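Local coordinates for general secretion pathway protein L (Vibrio parahaemolyticus, PDB 2W7V) that forms a dimer as the periplasmic domain of a type II secretion component, and probably takes part in assembling that system's inner-membrane platform, at residues A[6-17]-A[32-43]. Residues are numbered along the deposited sequence; the frame is centred on the assembly and turned at random. Where two conformers were deposited one is given.
Sequences TDVAMLSWLAAL and FKYDGQRGEVRI
Thr6 lays its CA against Gly36 O in a CA-H...O contact, and the next residue makes the true bond to that carbonyl: Asp7 N donates to Gly36 O at 2.8 Å, bent to 135° at the hydrogen. Asp7 is the N-cap of helix 8-13. Its CG lies anti to the backbone N (chi1 -172°), which lets OD1 take Met10 N on its syn side at 2.6 Å, while CB rests 3.5 Å from Gly39 CA. Gly39 has positive phi and, with Glu40, faces Asp35 in the G1 beta bulge that closes the hairpin. Asp7 O has two donors: Leu11 N within the helix and the Tyr34 hydroxyl, whose OH reaches Asp7 O at 2.6 Å from above the carbonyl plane. The tyrosine thus ties the sheet to the start of the helix. Met10 comes at the edge of that ring, CG 3.9 Å from Tyr34 CE1; bends at chi2 and chi3 turn its selenium to Val41 CG2 and its CE to Gly39 O. Leu11 covers a face instead, with CD1 4.0 Å from the centroid of the Tyr34 ring in a CH-pi contact, Gly36 N lying over the opposite face. One turn on, Leu14 CD1 rests on the sheet where Tyr34 and Val41 adjoin, 3.6 Å from Tyr34 CB and 4.0 Å from Val41 CG2. Leu17 and Val41 lie alongside in opposite directions, and Leu17 CD1 also meets Ile43 CD1. Helix 8-13 runs roughly antiparallel to strand 32-35 (152°), packed on one face of the antiparallel sheet. Arg86 of strand 78-86 forms a salt bridge with Asp7, Phe64 of strand 64-73 touches Met10 and Leu17, and Phe32 of the second subunit packs on Leu11 and Leu14 where strand 28-35 continues the sheet across the dimer.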
# COMPACT_ATOMS: atom_id res chain seq x y z
N THR A 6 13.08 -3.65 8.55
CA THR A 6 12.15 -3.20 7.50
C THR A 6 12.22 -4.14 6.28
O THR A 6 13.31 -4.46 5.83
CB THR A 6 12.49 -1.75 7.09
OG1 THR A 6 11.48 -1.24 6.22
CG2 THR A 6 13.85 -1.68 6.38
N ASP A 7 11.07 -4.57 5.75
CA ASP A 7 11.02 -5.57 4.66
C ASP A 7 10.85 -5.00 3.26
O ASP A 7 9.72 -4.90 2.73
CB ASP A 7 9.90 -6.60 4.86
CG ASP A 7 9.97 -7.74 3.82
OD1 ASP A 7 10.10 -7.44 2.62
OD2 ASP A 7 9.93 -8.94 4.22
N VAL A 8 12.01 -4.75 2.65
CA VAL A 8 12.16 -4.23 1.30
C VAL A 8 11.68 -5.14 0.17
O VAL A 8 11.24 -4.64 -0.87
CB VAL A 8 13.65 -3.88 1.05
CG1 VAL A 8 14.01 -4.04 -0.41
CG2 VAL A 8 13.96 -2.48 1.56
N ALA A 9 11.81 -6.46 0.31
CA ALA A 9 11.33 -7.40 -0.73
C ALA A 9 9.81 -7.35 -0.88
O ALA A 9 9.29 -7.25 -1.98
CB ALA A 9 11.81 -8.82 -0.46
N MSE A 10 9.10 -7.36 0.22
CA MSE A 10 7.67 -7.13 0.18
C MSE A 10 7.29 -5.73 -0.37
O MSE A 10 6.34 -5.60 -1.12
CB MSE A 10 7.06 -7.35 1.56
CG MSE A 10 5.54 -7.24 1.55
SE MSE A 10 4.53 -8.61 0.54
CE MSE A 10 5.02 -10.12 1.62
N LEU A 11 8.03 -4.70 0.01
CA LEU A 11 7.81 -3.38 -0.54
C LEU A 11 7.93 -3.38 -2.07
O LEU A 11 7.10 -2.82 -2.76
CB LEU A 11 8.80 -2.37 0.09
CG LEU A 11 8.54 -0.89 -0.15
CD1 LEU A 11 7.18 -0.50 0.35
CD2 LEU A 11 9.60 -0.10 0.58
N SER A 12 8.93 -4.05 -2.59
CA SER A 12 9.09 -4.15 -4.03
C SER A 12 7.93 -4.87 -4.72
O SER A 12 7.38 -4.34 -5.70
CB SER A 12 10.42 -4.81 -4.38
OG SER A 12 11.50 -4.05 -3.85
N TRP A 13 7.55 -6.04 -4.19
CA TRP A 13 6.57 -6.93 -4.84
C TRP A 13 5.14 -6.43 -4.66
O TRP A 13 4.26 -6.74 -5.45
CB TRP A 13 6.66 -8.39 -4.31
CG TRP A 13 8.05 -9.03 -4.25
CD1 TRP A 13 9.12 -8.78 -5.07
CD2 TRP A 13 8.48 -10.05 -3.34
NE1 TRP A 13 10.19 -9.57 -4.71
CE2 TRP A 13 9.82 -10.36 -3.65
CE3 TRP A 13 7.85 -10.74 -2.29
CZ2 TRP A 13 10.55 -11.31 -2.95
CZ3 TRP A 13 8.57 -11.68 -1.59
CH2 TRP A 13 9.90 -11.97 -1.92
N LEU A 14 4.90 -5.69 -3.60
CA LEU A 14 3.66 -4.98 -3.45
C LEU A 14 3.22 -4.17 -4.72
O LEU A 14 2.04 -3.93 -4.96
CB LEU A 14 3.85 -4.07 -2.22
CG LEU A 14 2.96 -2.88 -1.94
CD1 LEU A 14 3.02 -2.60 -0.44
CD2 LEU A 14 3.42 -1.73 -2.78
N ALA A 15 4.20 -3.71 -5.51
CA ALA A 15 3.95 -2.99 -6.78
C ALA A 15 3.12 -3.79 -7.83
O ALA A 15 2.49 -3.20 -8.72
CB ALA A 15 5.28 -2.57 -7.38
N ALA A 16 3.17 -5.13 -7.72
CA ALA A 16 2.42 -6.06 -8.56
C ALA A 16 0.96 -6.30 -8.11
O ALA A 16 0.21 -6.94 -8.81
CB ALA A 16 3.16 -7.39 -8.62
N LEU A 17 0.57 -5.82 -6.94
CA LEU A 17 -0.72 -6.14 -6.38
C LEU A 17 -1.90 -5.39 -7.03
O LEU A 17 -2.96 -5.98 -7.26
CB LEU A 17 -0.71 -5.95 -4.86
CG LEU A 17 0.04 -7.03 -4.04
CD1 LEU A 17 0.09 -6.64 -2.56
CD2 LEU A 17 -0.57 -8.43 -4.21
N PHE A 32 -5.63 -0.97 1.70
CA PHE A 32 -4.56 -1.89 1.96
C PHE A 32 -3.40 -1.26 2.66
O PHE A 32 -3.05 -0.11 2.40
CB PHE A 32 -4.15 -2.62 0.70
CG PHE A 32 -3.18 -1.91 -0.13
CD1 PHE A 32 -3.54 -1.44 -1.35
CD2 PHE A 32 -1.87 -1.81 0.28
CE1 PHE A 32 -2.62 -0.77 -2.15
CE2 PHE A 32 -0.95 -1.19 -0.46
CZ PHE A 32 -1.30 -0.63 -1.70
N LYS A 33 -2.78 -2.06 3.54
CA LYS A 33 -1.70 -1.58 4.36
C LYS A 33 -0.49 -2.45 4.28
O LYS A 33 -0.59 -3.61 4.53
CB LYS A 33 -2.12 -1.54 5.83
CG LYS A 33 -1.04 -0.94 6.74
CD LYS A 33 -1.59 -0.32 7.95
CE LYS A 33 -0.57 0.59 8.64
NZ LYS A 33 -1.33 1.58 9.55
N TYR A 34 0.65 -1.85 3.96
CA TYR A 34 1.98 -2.43 4.16
C TYR A 34 2.57 -2.05 5.51
O TYR A 34 2.58 -0.84 5.89
CB TYR A 34 2.92 -1.95 3.06
CG TYR A 34 4.39 -2.26 3.26
CD1 TYR A 34 4.91 -3.53 3.00
CD2 TYR A 34 5.27 -1.26 3.68
CE1 TYR A 34 6.29 -3.79 3.18
CE2 TYR A 34 6.59 -1.51 3.86
CZ TYR A 34 7.11 -2.76 3.62
OH TYR A 34 8.46 -2.92 3.84
N ASP A 35 3.07 -3.07 6.21
CA ASP A 35 3.76 -2.94 7.50
C ASP A 35 5.18 -3.50 7.28
O ASP A 35 5.38 -4.71 7.16
CB ASP A 35 2.97 -3.70 8.58
CG ASP A 35 3.67 -3.80 9.90
OD1 ASP A 35 4.73 -3.19 10.14
OD2 ASP A 35 3.12 -4.51 10.76
N GLY A 36 6.16 -2.61 7.18
CA GLY A 36 7.51 -3.00 6.85
C GLY A 36 8.19 -3.80 7.94
O GLY A 36 9.07 -4.62 7.67
N GLN A 37 7.74 -3.61 9.17
CA GLN A 37 8.37 -4.24 10.31
C GLN A 37 7.97 -5.70 10.32
O GLN A 37 8.81 -6.58 10.54
CB GLN A 37 7.98 -3.50 11.61
CG GLN A 37 7.74 -1.99 11.35
CD GLN A 37 8.42 -1.06 12.33
OE1 GLN A 37 9.46 -1.37 12.92
NE2 GLN A 37 7.83 0.11 12.48
N ARG A 38 6.68 -5.96 10.05
CA ARG A 38 6.18 -7.32 9.89
C ARG A 38 6.42 -7.84 8.50
O ARG A 38 6.33 -9.01 8.26
CB ARG A 38 4.68 -7.38 10.21
CG ARG A 38 4.32 -7.22 11.70
CD ARG A 38 2.83 -7.47 11.95
NE ARG A 38 2.55 -8.02 13.29
CZ ARG A 38 2.62 -9.32 13.62
NH1 ARG A 38 2.93 -10.26 12.72
NH2 ARG A 38 2.35 -9.69 14.86
N GLY A 39 6.71 -6.99 7.54
CA GLY A 39 6.73 -7.44 6.10
C GLY A 39 5.44 -8.06 5.58
O GLY A 39 5.47 -9.00 4.81
N GLU A 40 4.31 -7.50 6.00
CA GLU A 40 3.02 -7.96 5.58
C GLU A 40 2.31 -6.88 4.85
O GLU A 40 2.53 -5.70 5.10
CB GLU A 40 2.12 -8.28 6.76
CG GLU A 40 2.63 -9.27 7.71
CD GLU A 40 1.66 -9.49 8.86
OE1 GLU A 40 0.66 -8.73 8.96
OE2 GLU A 40 1.91 -10.39 9.65
N VAL A 41 1.39 -7.30 4.01
CA VAL A 41 0.38 -6.47 3.45
C VAL A 41 -1.01 -7.02 3.84
O VAL A 41 -1.30 -8.19 3.68
CB VAL A 41 0.55 -6.44 1.91
CG1 VAL A 41 -0.48 -5.52 1.25
CG2 VAL A 41 2.01 -5.96 1.54
N ARG A 42 -1.87 -6.14 4.36
CA ARG A 42 -3.25 -6.49 4.60
C ARG A 42 -4.19 -5.69 3.69
O ARG A 42 -4.10 -4.47 3.58
CB ARG A 42 -3.56 -6.28 6.06
CG ARG A 42 -2.48 -6.89 6.97
CD ARG A 42 -2.79 -6.65 8.44
NE ARG A 42 -2.40 -5.30 8.87
CZ ARG A 42 -1.14 -4.93 9.11
NH1 ARG A 42 -0.13 -5.78 8.94
NH2 ARG A 42 -0.90 -3.70 9.50
N ILE A 43 -5.09 -6.40 3.04
CA ILE A 43 -5.97 -5.88 2.03
C ILE A 43 -7.42 -6.09 2.41
O ILE A 43 -7.80 -7.19 2.68
CB ILE A 43 -5.74 -6.67 0.71
CG1 ILE A 43 -4.29 -6.47 0.19
CG2 ILE A 43 -6.72 -6.19 -0.35
CD1 ILE A 43 -3.84 -7.52 -0.84